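Synaptonemal complex protein 2 (Mus musculus, PDB 5IWZ) forms a major part of the axial and lateral elements of the meiotic synaptonemal complex and is required for normal chromosome synapsis and for bringing SYCP3 into the complex. Local coordinates at residues 24-29 and 54-59; 135-140 and 179-184; 209-214 and 241-246; 351-356 and 381-386. All blocks are in the same frame, centred on the assembly; numbering follows the deposited sequence.

Interaction 1 (24-29 and 54-59); sequences NDFKPL and DDLICR
Phe26, next to Lys27 at the start of helix 27-32, meets Leu56 and Arg59 of helix 49-63 inside the armadillo-repeat-like helical domain. The far end of the ring does the touching: Phe26 CZ lies 4.1 Å from Leu56 CD1, the two side chains arriving from opposite directions. Leu56 CD1 is shared, since it also sits 3.6 Å above the guanidinium plane of Arg59, toward the rim of that group. Arg59 leaves its helix with CG anti to the backbone N (chi1 176°) and bends at chi3, which brings NH2 to Asn24 and Phe26. Phe26 CE2 comes to the edge of the guanidinium, 4.2 Å from Arg59 NH2, and with the two planes 80° apart this is no stack. Asn24 completes the first shell, its OD1 lying in the plane of the Phe26 ring at the edge and 3.5 Å from Arg59 NH2, a loose polar approach.

The stronger partners of Arg59 lie one step out. NH2 and NH1 donate to the carbonyls of Ala20 and Leu21 near the C-terminal end of helix 13-23, where the charge probably suits the helix dipole. Ala20 and Ile72 each touch both Phe26 and Leu56, so the pair also packs against helices 13-23 and 66-79. A capping bond holds the turn into helix 27-32: Lys27 N donates to Asp25 OD2 at 3.1 Å, 46° out of the carboxylate plane.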
loop_
_atom_site.group_PDB
_atom_site.type_symbol
_atom_site.label_atom_id
_atom_site.label_comp_id
_atom_site.label_asym_id
_atom_site.label_seq_id
_atom_site.Cartn_x
_atom_site.Cartn_y
_atom_site.Cartn_z
ATOM N N ASN A 24 -24.565 20.812 -4.428
ATOM C CA ASN A 24 -23.255 20.560 -5.023
ATOM C C ASN A 24 -22.278 21.657 -4.594
ATOM O O ASN A 24 -21.491 22.176 -5.389
ATOM C CB ASN A 24 -23.350 20.441 -6.556
ATOM C CG ASN A 24 -22.139 19.723 -7.178
ATOM O OD1 ASN A 24 -21.385 19.045 -6.483
ATOM N ND2 ASN A 24 -21.968 19.861 -8.494
ATOM N N ASP A 25 -22.360 22.033 -3.314
ATOM C CA ASP A 25 -21.495 23.044 -2.704
ATOM C C ASP A 25 -20.680 22.393 -1.592
ATOM O O ASP A 25 -21.219 22.058 -0.527
ATOM C CB ASP A 25 -22.304 24.214 -2.149
ATOM C CG ASP A 25 -21.416 25.291 -1.510
ATOM O OD1 ASP A 25 -21.940 26.183 -0.818
ATOM O OD2 ASP A 25 -20.184 25.250 -1.690
ATOM N N PHE A 26 -19.377 22.259 -1.819
ATOM C CA PHE A 26 -18.486 21.604 -0.872
ATOM C C PHE A 26 -17.704 22.580 0.000
ATOM O O PHE A 26 -16.975 22.138 0.893
ATOM C CB PHE A 26 -17.527 20.680 -1.630
ATOM C CG PHE A 26 -18.142 19.374 -1.997
ATOM C CD1 PHE A 26 -17.914 18.258 -1.214
ATOM C CD2 PHE A 26 -18.968 19.259 -3.107
ATOM C CE1 PHE A 26 -18.490 17.052 -1.519
ATOM C CE2 PHE A 26 -19.551 18.040 -3.429
ATOM C CZ PHE A 26 -19.315 16.936 -2.639
ATOM N N LYS A 27 -17.849 23.891 -0.220
ATOM C CA LYS A 27 -17.170 24.878 0.618
ATOM C C LYS A 27 -17.452 24.711 2.110
ATOM O O LYS A 27 -16.492 24.750 2.896
ATOM C CB LYS A 27 -17.526 26.297 0.141
ATOM C CG LYS A 27 -16.902 26.679 -1.183
ATOM C CD LYS A 27 -16.767 28.197 -1.334
ATOM C CE LYS A 27 -18.113 28.914 -1.250
ATOM N NZ LYS A 27 -18.724 29.180 -2.591
ATOM N N PRO A 28 -18.699 24.522 2.576
ATOM C CA PRO A 28 -18.881 24.299 4.029
ATOM C C PRO A 28 -18.116 23.088 4.541
ATOM O O PRO A 28 -17.377 23.200 5.523
ATOM C CB PRO A 28 -20.409 24.149 4.172
ATOM C CG PRO A 28 -20.945 25.014 3.063
ATOM C CD PRO A 28 -19.992 24.748 1.902
ATOM N N LEU A 29 -18.235 21.934 3.878
ATOM C CA LEU A 29 -17.481 20.763 4.310
ATOM C C LEU A 29 -15.980 21.048 4.347
ATOM O O LEU A 29 -15.294 20.696 5.318
ATOM C CB LEU A 29 -17.778 19.585 3.385
ATOM C CG LEU A 29 -17.309 18.217 3.865
ATOM C CD1 LEU A 29 -18.137 17.743 5.078
ATOM C CD2 LEU A 29 -17.371 17.218 2.725
ATOM N N ASP A 54 -23.896 7.724 2.027
ATOM C CA ASP A 54 -23.899 6.737 0.952
ATOM C C ASP A 54 -24.309 7.376 -0.366
ATOM O O ASP A 54 -23.669 7.155 -1.404
ATOM C CB ASP A 54 -24.835 5.585 1.314
ATOM C CG ASP A 54 -24.844 4.484 0.271
ATOM O OD1 ASP A 54 -25.943 4.045 -0.109
ATOM O OD2 ASP A 54 -23.760 4.038 -0.159
ATOM N N ASP A 55 -25.377 8.182 -0.335
ATOM C CA ASP A 55 -25.844 8.863 -1.538
ATOM C C ASP A 55 -24.757 9.761 -2.117
ATOM O O ASP A 55 -24.493 9.742 -3.322
ATOM C CB ASP A 55 -27.099 9.687 -1.220
ATOM C CG ASP A 55 -28.344 8.821 -0.985
ATOM O OD1 ASP A 55 -28.231 7.572 -0.951
ATOM O OD2 ASP A 55 -29.445 9.401 -0.814
ATOM N N LEU A 56 -24.129 10.571 -1.272
ATOM C CA LEU A 56 -23.146 11.532 -1.763
ATOM C C LEU A 56 -21.899 10.829 -2.308
ATOM O O LEU A 56 -21.420 11.157 -3.401
ATOM C CB LEU A 56 -22.813 12.509 -0.634
ATOM C CG LEU A 56 -21.792 13.609 -0.930
ATOM C CD1 LEU A 56 -22.503 14.479 -1.944
ATOM C CD2 LEU A 56 -21.483 14.408 0.358
ATOM N N ILE A 57 -21.385 9.816 -1.597
ATOM C CA ILE A 57 -20.158 9.155 -2.056
ATOM C C ILE A 57 -20.383 8.409 -3.372
ATOM O O ILE A 57 -19.559 8.496 -4.294
ATOM C CB ILE A 57 -19.620 8.230 -0.955
ATOM C CG1 ILE A 57 -18.973 9.063 0.158
ATOM C CG2 ILE A 57 -18.641 7.230 -1.535
ATOM C CD1 ILE A 57 -18.721 8.259 1.426
ATOM N N CYS A 58 -21.510 7.692 -3.497
ATOM C CA CYS A 58 -21.805 6.984 -4.741
ATOM C C CYS A 58 -21.965 7.953 -5.910
ATOM O O CYS A 58 -21.510 7.677 -7.028
ATOM C CB CYS A 58 -23.070 6.132 -4.569
ATOM S SG CYS A 58 -22.859 4.694 -3.471
ATOM N N ARG A 59 -22.615 9.091 -5.679
ATOM C CA ARG A 59 -22.747 10.077 -6.751
ATOM C C ARG A 59 -21.391 10.597 -7.205
ATOM O O ARG A 59 -21.102 10.645 -8.405
ATOM C CB ARG A 59 -23.608 11.243 -6.303
ATOM C CG ARG A 59 -23.693 12.327 -7.351
ATOM C CD ARG A 59 -24.421 13.528 -6.796
ATOM N NE ARG A 59 -23.528 14.530 -6.218
ATOM C CZ ARG A 59 -23.956 15.496 -5.407
ATOM N NH1 ARG A 59 -25.243 15.548 -5.090
ATOM N NH2 ARG A 59 -23.112 16.397 -4.908
#

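Interaction 2 (135-140 and 179-184); sequences LLMVIY and MNLMLD
Helices 123-141 and 169-185 run almost parallel here, 6° apart with short-segment axes 11.5 Å from each other, and come nearest where Tyr140 faces Met182. This is the helix stacking of the armadillo-repeat-like domain, with side chains filling the gap between two backbones too far apart to touch.

Tyr140 spans most of it. With CG anti to the backbone N (chi1 177°), the ring extends toward the neighbouring helix and its hydroxyl donates to the carbonyl oxygen of Met182; the modelled OH to O distance, 2.5 Å, is very short and its exact value doubtful. Along the way Tyr140 CE2 packs on Met182 CB at 3.7 Å, while Met182 SD takes up a Met-aromatic position 5.0 Å from the ring centroid, 45° off its normal. A phenylalanine here would keep the ring but would probably leave Met182 O without its hydroxyl partner across the gap.

The Tyr140 side chain also touches Lys147 and Leu151 of helix 144-163. Beside it, Met137 bends at both chi2 and chi3, which folds its thioether toward the other helix: Met137 SD meets Met182 CG at 3.6 Å, and the terminal methyl, Met137 CE, touches Leu181 CD2, also at 3.6 Å.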
loop_
_atom_site.group_PDB
_atom_site.type_symbol
_atom_site.label_atom_id
_atom_site.label_comp_id
_atom_site.label_asym_id
_atom_site.label_seq_id
_atom_site.Cartn_x
_atom_site.Cartn_y
_atom_site.Cartn_z
ATOM N N LEU A 135 -10.338 5.133 6.806
ATOM C CA LEU A 135 -11.642 5.059 7.443
ATOM C C LEU A 135 -11.973 3.620 7.838
ATOM O O LEU A 135 -12.514 3.377 8.918
ATOM C CB LEU A 135 -12.703 5.645 6.511
ATOM C CG LEU A 135 -14.162 5.625 6.958
ATOM C CD1 LEU A 135 -14.343 6.126 8.400
ATOM C CD2 LEU A 135 -15.039 6.445 5.965
ATOM N N LEU A 136 -11.646 2.649 6.976
ATOM C CA LEU A 136 -11.834 1.247 7.344
ATOM C C LEU A 136 -11.107 0.907 8.649
ATOM O O LEU A 136 -11.634 0.170 9.488
ATOM C CB LEU A 136 -11.330 0.343 6.221
ATOM C CG LEU A 136 -12.213 -0.653 5.463
ATOM C CD1 LEU A 136 -11.372 -1.878 5.117
ATOM C CD2 LEU A 136 -13.490 -1.039 6.204
ATOM N N MET A 137 -9.883 1.418 8.835
ATOM C CA MET A 137 -9.155 1.068 10.059
ATOM C C MET A 137 -9.790 1.689 11.299
ATOM O O MET A 137 -9.742 1.084 12.371
ATOM C CB MET A 137 -7.674 1.475 9.967
ATOM C CG MET A 137 -6.851 0.678 8.956
ATOM S SD MET A 137 -7.026 -1.127 9.041
ATOM C CE MET A 137 -6.656 -1.443 10.780
ATOM N N VAL A 138 -10.371 2.895 11.180
ATOM C CA VAL A 138 -11.092 3.510 12.297
ATOM C C VAL A 138 -12.269 2.637 12.725
ATOM O O VAL A 138 -12.546 2.472 13.924
ATOM C CB VAL A 138 -11.553 4.932 11.909
ATOM C CG1 VAL A 138 -12.630 5.443 12.865
ATOM C CG2 VAL A 138 -10.361 5.906 11.864
ATOM N N ILE A 139 -12.987 2.068 11.754
ATOM C CA ILE A 139 -14.090 1.166 12.079
ATOM C C ILE A 139 -13.565 -0.133 12.685
ATOM O O ILE A 139 -14.166 -0.700 13.606
ATOM C CB ILE A 139 -14.930 0.888 10.822
ATOM C CG1 ILE A 139 -15.489 2.192 10.253
ATOM C CG2 ILE A 139 -16.028 -0.122 11.136
ATOM C CD1 ILE A 139 -15.859 2.090 8.790
ATOM N N TYR A 140 -12.459 -0.642 12.149
ATOM C CA TYR A 140 -11.885 -1.875 12.667
ATOM C C TYR A 140 -11.530 -1.719 14.139
ATOM O O TYR A 140 -11.837 -2.597 14.952
ATOM C CB TYR A 140 -10.666 -2.239 11.817
ATOM C CG TYR A 140 -9.860 -3.460 12.210
ATOM C CD1 TYR A 140 -8.908 -3.396 13.224
ATOM C CD2 TYR A 140 -9.995 -4.655 11.516
ATOM C CE1 TYR A 140 -8.143 -4.498 13.558
ATOM C CE2 TYR A 140 -9.234 -5.759 11.839
ATOM C CZ TYR A 140 -8.309 -5.674 12.861
ATOM O OH TYR A 140 -7.552 -6.762 13.195
ATOM N N MET A 179 -4.116 -4.768 4.880
ATOM C CA MET A 179 -4.573 -6.120 5.196
ATOM C C MET A 179 -3.671 -6.795 6.225
ATOM O O MET A 179 -4.162 -7.451 7.156
ATOM C CB MET A 179 -4.661 -6.976 3.934
ATOM C CG MET A 179 -4.937 -8.451 4.270
ATOM S SD MET A 179 -5.368 -9.500 2.875
ATOM C CE MET A 179 -3.770 -9.748 2.114
ATOM N N ASN A 180 -2.348 -6.645 6.075
ATOM C CA ASN A 180 -1.420 -7.240 7.033
ATOM C C ASN A 180 -1.551 -6.599 8.411
ATOM O O ASN A 180 -1.390 -7.279 9.427
ATOM C CB ASN A 180 0.020 -7.161 6.484
ATOM C CG ASN A 180 0.293 -8.278 5.485
ATOM O OD1 ASN A 180 -0.179 -9.386 5.681
ATOM N ND2 ASN A 180 0.998 -7.984 4.397
ATOM N N LEU A 181 -1.867 -5.313 8.463
ATOM C CA LEU A 181 -2.181 -4.670 9.734
ATOM C C LEU A 181 -3.435 -5.265 10.366
ATOM O O LEU A 181 -3.469 -5.511 11.577
ATOM C CB LEU A 181 -2.338 -3.164 9.502
ATOM C CG LEU A 181 -2.724 -2.253 10.659
ATOM C CD1 LEU A 181 -1.528 -2.054 11.571
ATOM C CD2 LEU A 181 -3.205 -0.918 10.113
ATOM N N MET A 182 -4.469 -5.524 9.565
ATOM C CA MET A 182 -5.692 -6.106 10.113
ATOM C C MET A 182 -5.446 -7.520 10.625
ATOM O O MET A 182 -5.950 -7.909 11.687
ATOM C CB MET A 182 -6.790 -6.111 9.051
ATOM C CG MET A 182 -7.173 -4.718 8.586
ATOM S SD MET A 182 -8.646 -4.610 7.551
ATOM C CE MET A 182 -8.382 -5.837 6.296
ATOM N N LEU A 183 -4.682 -8.311 9.875
ATOM C CA LEU A 183 -4.365 -9.648 10.344
ATOM C C LEU A 183 -3.497 -9.596 11.593
ATOM O O LEU A 183 -3.580 -10.495 12.431
ATOM C CB LEU A 183 -3.687 -10.429 9.228
ATOM C CG LEU A 183 -4.478 -10.584 7.930
ATOM C CD1 LEU A 183 -3.576 -11.131 6.837
ATOM C CD2 LEU A 183 -5.666 -11.511 8.151
ATOM N N ASP A 184 -2.702 -8.527 11.756
ATOM C CA ASP A 184 -1.751 -8.451 12.866
ATOM C C ASP A 184 -2.449 -8.479 14.220
ATOM O O ASP A 184 -1.980 -9.146 15.149
ATOM C CB ASP A 184 -0.894 -7.189 12.756
ATOM C CG ASP A 184 0.225 -7.154 13.793
ATOM O OD1 ASP A 184 0.821 -8.226 14.025
ATOM O OD2 ASP A 184 0.513 -6.076 14.368
#

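Interaction 3 (209-214 and 241-246); sequences RILDVG and EWFSMD
The ring of Phe243 takes Ile210 at its edge and Leu211 obliquely, and has its own neighbour Trp242 on one face. At the edge, Ile210 CD1 lies near the ring plane and comes within 4.1 Å of Phe243 CZ, the far end of the ring. Leu211 reaches the side of the ring instead, its CD1 standing 4.0 Å from Phe243 CD1. The face is covered by Trp242 CB, 3.8 Å above the plane and offset toward the rim.

Phe243 is the first residue to leave helical geometry after helix 232-242. Its CG is anti to the carbonyl carbon (chi1 -56°), which carries the ring back toward helix 197-212. Ile210, extended at chi2 (163°), meets it at about a right angle. The contact joins the C-terminal part of helix 197-212 to the residue that follows helix 232-242. Leu268 of helix 260-274 and Ile222 and Val223 of helix 216-229 add to the packing round Ile210, and Phe252 brings a second ring to Phe243, planes about 55° apart. A few residues on, the backbone of Gly214 bonds to Gly314 and Ser315 in the beta part of the molecule.

No hydrogen bond crosses between the two segments: aliphatic methyls meet an aromatic ring with Ile210 and Phe243 buried, so the attraction is dispersion and exclusion of water, and shape rather than directional bonding sets the fit.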
loop_
_atom_site.group_PDB
_atom_site.type_symbol
_atom_site.label_atom_id
_atom_site.label_comp_id
_atom_site.label_asym_id
_atom_site.label_seq_id
_atom_site.Cartn_x
_atom_site.Cartn_y
_atom_site.Cartn_z
ATOM N N ARG A 209 1.048 -15.404 -7.808
ATOM C CA ARG A 209 1.275 -13.997 -8.096
ATOM C C ARG A 209 2.649 -13.533 -7.622
ATOM O O ARG A 209 3.254 -12.668 -8.258
ATOM C CB ARG A 209 0.157 -13.169 -7.465
ATOM C CG ARG A 209 0.419 -11.688 -7.382
ATOM C CD ARG A 209 0.284 -11.052 -8.701
ATOM N NE ARG A 209 -0.003 -9.638 -8.524
ATOM C CZ ARG A 209 0.073 -8.729 -9.486
ATOM N NH1 ARG A 209 0.448 -9.087 -10.716
ATOM N NH2 ARG A 209 -0.210 -7.506 -9.192
ATOM N N ILE A 210 3.161 -14.095 -6.526
ATOM C CA ILE A 210 4.528 -13.779 -6.110
ATOM C C ILE A 210 5.488 -13.902 -7.284
ATOM O O ILE A 210 6.345 -13.038 -7.505
ATOM C CB ILE A 210 4.952 -14.706 -4.962
ATOM C CG1 ILE A 210 4.151 -14.423 -3.696
ATOM C CG2 ILE A 210 6.443 -14.575 -4.697
ATOM C CD1 ILE A 210 4.245 -15.568 -2.692
ATOM N N LEU A 211 5.334 -14.972 -8.063
ATOM C CA LEU A 211 6.280 -15.305 -9.115
ATOM C C LEU A 211 6.407 -14.201 -10.167
ATOM O O LEU A 211 7.484 -14.035 -10.751
ATOM C CB LEU A 211 5.861 -16.630 -9.768
ATOM C CG LEU A 211 6.323 -17.966 -9.161
ATOM C CD1 LEU A 211 6.319 -17.971 -7.638
ATOM C CD2 LEU A 211 5.476 -19.107 -9.688
ATOM N N ASP A 212 5.342 -13.438 -10.443
ATOM C CA ASP A 212 5.445 -12.471 -11.534
ATOM C C ASP A 212 4.940 -11.076 -11.193
ATOM O O ASP A 212 4.803 -10.248 -12.098
ATOM C CB ASP A 212 4.730 -12.978 -12.796
ATOM C CG ASP A 212 3.230 -13.211 -12.593
ATOM O OD1 ASP A 212 2.692 -12.937 -11.494
ATOM O OD2 ASP A 212 2.586 -13.668 -13.566
ATOM N N VAL A 213 4.703 -10.770 -9.920
ATOM C CA VAL A 213 4.215 -9.439 -9.599
ATOM C C VAL A 213 5.272 -8.374 -9.904
ATOM O O VAL A 213 4.930 -7.215 -10.189
ATOM C CB VAL A 213 3.750 -9.406 -8.134
ATOM C CG1 VAL A 213 4.922 -9.708 -7.195
ATOM C CG2 VAL A 213 3.116 -8.077 -7.809
ATOM N N GLY A 214 6.560 -8.733 -9.864
ATOM C CA GLY A 214 7.593 -7.802 -10.280
ATOM C C GLY A 214 7.785 -6.603 -9.383
ATOM O O GLY A 214 8.117 -5.514 -9.874
ATOM N N GLU A 241 0.975 -27.224 -3.032
ATOM C CA GLU A 241 -0.185 -26.849 -3.836
ATOM C C GLU A 241 -0.007 -25.474 -4.468
ATOM O O GLU A 241 -0.428 -25.253 -5.607
ATOM C CB GLU A 241 -1.449 -26.850 -2.976
ATOM C CG GLU A 241 -1.614 -28.099 -2.144
ATOM C CD GLU A 241 -3.067 -28.409 -1.868
ATOM O OE1 GLU A 241 -3.730 -28.969 -2.764
ATOM O OE2 GLU A 241 -3.547 -28.081 -0.765
ATOM N N TRP A 242 0.633 -24.555 -3.744
ATOM C CA TRP A 242 0.762 -23.172 -4.186
ATOM C C TRP A 242 1.864 -22.968 -5.229
ATOM O O TRP A 242 1.778 -22.030 -6.028
ATOM C CB TRP A 242 1.020 -22.277 -2.975
ATOM C CG TRP A 242 -0.168 -22.141 -2.075
ATOM C CD1 TRP A 242 -1.466 -22.464 -2.371
ATOM C CD2 TRP A 242 -0.177 -21.634 -0.731
ATOM N NE1 TRP A 242 -2.280 -22.195 -1.289
ATOM C CE2 TRP A 242 -1.514 -21.687 -0.272
ATOM C CE3 TRP A 242 0.812 -21.158 0.133
ATOM C CZ2 TRP A 242 -1.879 -21.275 1.006
ATOM C CZ3 TRP A 242 0.438 -20.739 1.405
ATOM C CH2 TRP A 242 -0.892 -20.798 1.824
ATOM N N PHE A 243 2.894 -23.816 -5.256
ATOM C CA PHE A 243 4.043 -23.581 -6.127
ATOM C C PHE A 243 4.356 -24.838 -6.929
ATOM O O PHE A 243 4.809 -25.844 -6.372
ATOM C CB PHE A 243 5.251 -23.118 -5.313
ATOM C CG PHE A 243 4.986 -21.893 -4.470
ATOM C CD1 PHE A 243 4.864 -20.640 -5.057
ATOM C CD2 PHE A 243 4.871 -21.989 -3.091
ATOM C CE1 PHE A 243 4.629 -19.506 -4.280
ATOM C CE2 PHE A 243 4.642 -20.864 -2.313
ATOM C CZ PHE A 243 4.516 -19.616 -2.912
ATOM N N SER A 244 4.127 -24.765 -8.246
ATOM C CA SER A 244 4.344 -25.913 -9.124
ATOM C C SER A 244 5.797 -26.379 -9.096
ATOM O O SER A 244 6.069 -27.583 -9.190
ATOM C CB SER A 244 3.931 -25.566 -10.556
ATOM O OG SER A 244 2.565 -25.198 -10.640
ATOM N N MET A 245 6.744 -25.447 -8.979
ATOM C CA MET A 245 8.160 -25.795 -9.050
ATOM C C MET A 245 8.622 -26.347 -7.703
ATOM O O MET A 245 8.476 -25.680 -6.674
ATOM C CB MET A 245 9.000 -24.581 -9.453
ATOM C CG MET A 245 10.503 -24.790 -9.206
ATOM S SD MET A 245 11.683 -23.569 -9.868
ATOM C CE MET A 245 11.053 -23.292 -11.516
ATOM N N ASP A 246 9.196 -27.556 -7.714
ATOM C CA ASP A 246 9.619 -28.199 -6.468
ATOM C C ASP A 246 10.626 -27.341 -5.708
ATOM O O ASP A 246 10.501 -27.153 -4.490
ATOM C CB ASP A 246 10.202 -29.581 -6.760
ATOM C CG ASP A 246 9.135 -30.595 -7.134
ATOM O OD1 ASP A 246 9.468 -31.793 -7.256
ATOM O OD2 ASP A 246 7.964 -30.191 -7.304
#

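Interaction 4 (351-356 and 381-386); sequences SKKLLT and LEITNV
Lys353 turns toward Leu381 and Ile383 through a first torsion lying off the staggered positions (chi1 -92°), then runs out nearly straight, so that its ammonium group gets as far as the turn before helix 383-390. There Lys353 NZ donates to Leu381 O at 2.6 Å, coming in tilted 31° from the carbonyl plane with a C=O...N angle of 149°. The same nitrogen gives a second bond to a water, NZ to oxygen 3.0 Å, and that water also accepts from Thr384 N at 3.0 Å, so one lysine reaches both the turn and the first turn of the helix. Glu379 O, just upstream, is a third acceptor for it.

Leu381 O serves twice as well, since Ile383 N bonds back to it weakly at 3.0 Å across the inverse gamma turn centred on Glu382, the N-cap residue. A methionine in place of Lys353 would probably leave the water and the Leu381 and Glu379 carbonyls without their charged donor, and the turn less firmly held to the strand.

All this belongs to the Spt16M-like domain, of the pleckstrin-homology clan, whose C-terminal helix here lies against the sheet containing strand 352-359. Beneath the polar end the contact is apolar: Ile383 slides past Lys353 in the opposite direction, its CG1 4.2 Å from Lys353 CD, while its other branch, CG2, rests 4.2 Å from Leu355 CB. Ile346 and Phe377 from the flanking strands touch Ile383 too, and Phe284 of strand 281-285, in the second sheet, reaches both Leu381 and Ile383.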
loop_
_atom_site.group_PDB
_atom_site.type_symbol
_atom_site.label_atom_id
_atom_site.label_comp_id
_atom_site.label_asym_id
_atom_site.label_seq_id
_atom_site.Cartn_x
_atom_site.Cartn_y
_atom_site.Cartn_z
ATOM N N SER A 351 37.559 -0.844 -10.206
ATOM C CA SER A 351 36.955 -2.174 -10.100
ATOM C C SER A 351 35.570 -2.142 -9.449
ATOM O O SER A 351 35.127 -3.137 -8.868
ATOM C CB SER A 351 37.886 -3.150 -9.368
ATOM O OG SER A 351 39.001 -3.457 -10.190
ATOM N N LYS A 352 34.866 -1.009 -9.569
ATOM C CA LYS A 352 33.500 -0.858 -9.077
ATOM C C LYS A 352 32.610 -0.342 -10.203
ATOM O O LYS A 352 33.062 0.383 -11.092
ATOM C CB LYS A 352 33.454 0.108 -7.861
ATOM C CG LYS A 352 34.224 -0.410 -6.616
ATOM C CD LYS A 352 34.334 0.668 -5.530
ATOM C CE LYS A 352 35.512 1.618 -5.794
ATOM N NZ LYS A 352 35.650 2.701 -4.759
ATOM N N LYS A 353 31.342 -0.733 -10.178
ATOM C CA LYS A 353 30.349 -0.184 -11.090
ATOM C C LYS A 353 29.463 0.794 -10.325
ATOM O O LYS A 353 28.792 0.405 -9.360
ATOM C CB LYS A 353 29.498 -1.287 -11.713
ATOM C CG LYS A 353 30.023 -1.806 -13.020
ATOM C CD LYS A 353 29.045 -2.765 -13.656
ATOM C CE LYS A 353 29.731 -3.498 -14.792
ATOM N NZ LYS A 353 29.085 -4.813 -15.046
ATOM N N LEU A 354 29.444 2.046 -10.774
ATOM C CA LEU A 354 28.705 3.121 -10.128
ATOM C C LEU A 354 27.444 3.415 -10.926
ATOM O O LEU A 354 27.520 3.790 -12.101
ATOM C CB LEU A 354 29.559 4.383 -10.023
ATOM C CG LEU A 354 28.884 5.576 -9.354
ATOM C CD1 LEU A 354 28.336 5.163 -8.010
ATOM C CD2 LEU A 354 29.857 6.767 -9.210
ATOM N N LEU A 355 26.292 3.212 -10.299
ATOM C CA LEU A 355 25.010 3.650 -10.839
ATOM C C LEU A 355 24.677 4.975 -10.167
ATOM O O LEU A 355 24.459 5.019 -8.949
ATOM C CB LEU A 355 23.920 2.608 -10.572
ATOM C CG LEU A 355 22.476 3.063 -10.856
ATOM C CD1 LEU A 355 22.265 3.332 -12.347
ATOM C CD2 LEU A 355 21.502 1.983 -10.356
ATOM N N THR A 356 24.647 6.051 -10.955
ATOM C CA THR A 356 24.294 7.385 -10.483
ATOM C C THR A 356 22.923 7.759 -11.025
ATOM O O THR A 356 22.751 7.840 -12.244
ATOM C CB THR A 356 25.325 8.414 -10.941
ATOM O OG1 THR A 356 26.611 8.018 -10.471
ATOM C CG2 THR A 356 24.994 9.807 -10.362
ATOM N N LEU A 381 28.690 -7.489 -11.822
ATOM C CA LEU A 381 27.230 -7.479 -11.826
ATOM C C LEU A 381 26.697 -6.765 -13.065
ATOM O O LEU A 381 27.272 -5.778 -13.528
ATOM C CB LEU A 381 26.705 -6.816 -10.553
ATOM C CG LEU A 381 27.086 -7.599 -9.290
ATOM C CD1 LEU A 381 26.660 -6.835 -8.043
ATOM C CD2 LEU A 381 26.473 -9.002 -9.309
ATOM N N GLU A 382 25.583 -7.272 -13.601
ATOM C CA GLU A 382 24.998 -6.756 -14.843
ATOM C C GLU A 382 24.090 -5.541 -14.595
ATOM O O GLU A 382 22.893 -5.555 -14.868
ATOM C CB GLU A 382 24.216 -7.856 -15.549
ATOM C CG GLU A 382 25.049 -8.942 -16.216
ATOM C CD GLU A 382 24.189 -9.871 -17.080
ATOM O OE1 GLU A 382 24.319 -11.103 -16.934
ATOM O OE2 GLU A 382 23.377 -9.371 -17.895
ATOM N N ILE A 383 24.690 -4.462 -14.097
ATOM C CA ILE A 383 23.895 -3.287 -13.737
ATOM C C ILE A 383 23.242 -2.679 -14.974
ATOM O O ILE A 383 22.074 -2.273 -14.942
ATOM C CB ILE A 383 24.769 -2.260 -12.991
ATOM C CG1 ILE A 383 25.347 -2.879 -11.701
ATOM C CG2 ILE A 383 23.971 -0.988 -12.683
ATOM C CD1 ILE A 383 24.366 -3.814 -10.973
ATOM N N THR A 384 23.971 -2.639 -16.095
ATOM C CA THR A 384 23.491 -1.912 -17.266
ATOM C C THR A 384 22.203 -2.514 -17.813
ATOM O O THR A 384 21.223 -1.796 -18.056
ATOM C CB THR A 384 24.577 -1.878 -18.341
ATOM O OG1 THR A 384 25.613 -0.970 -17.938
ATOM C CG2 THR A 384 23.996 -1.414 -19.668
ATOM N N ASN A 385 22.172 -3.836 -18.003
ATOM C CA ASN A 385 20.998 -4.401 -18.658
ATOM C C ASN A 385 19.795 -4.489 -17.728
ATOM O O ASN A 385 18.661 -4.317 -18.187
ATOM C CB ASN A 385 21.334 -5.762 -19.260
ATOM C CG ASN A 385 22.241 -5.636 -20.472
ATOM O OD1 ASN A 385 23.153 -6.435 -20.659
ATOM N ND2 ASN A 385 22.001 -4.616 -21.293
ATOM N N VAL A 386 20.003 -4.706 -16.428
ATOM C CA VAL A 386 18.865 -4.679 -15.509
ATOM C C VAL A 386 18.303 -3.262 -15.366
ATOM O O VAL A 386 17.084 -3.065 -15.354
ATOM C CB VAL A 386 19.258 -5.268 -14.143
ATOM C CG1 VAL A 386 18.093 -5.141 -13.179
ATOM C CG2 VAL A 386 19.644 -6.739 -14.289
HETATM O O HOH W 1 26.878 -3.377 -16.512
#

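Going along the chain, the four contacts come strictly in series: none nests in or crosses another. Interaction 1 closes a loop of 24 residues and ties the turn after helix 13-23 to helix 49-63. Interaction 2, centred about 25 Å from it, closes a longer, mostly helical loop in the same armadillo-repeat-like domain. Helix 169-185 is followed in the chain by helix 197-212, where interaction 3 begins, its centre about 27 Å from that of interaction 2; it joins that helix to the residue following helix 232-242. Interaction 4, about 28 Å further between centres, closes a helix-free, mostly strand excursion and fixes the C-terminal helix to the sheet of the Spt16M-like domain.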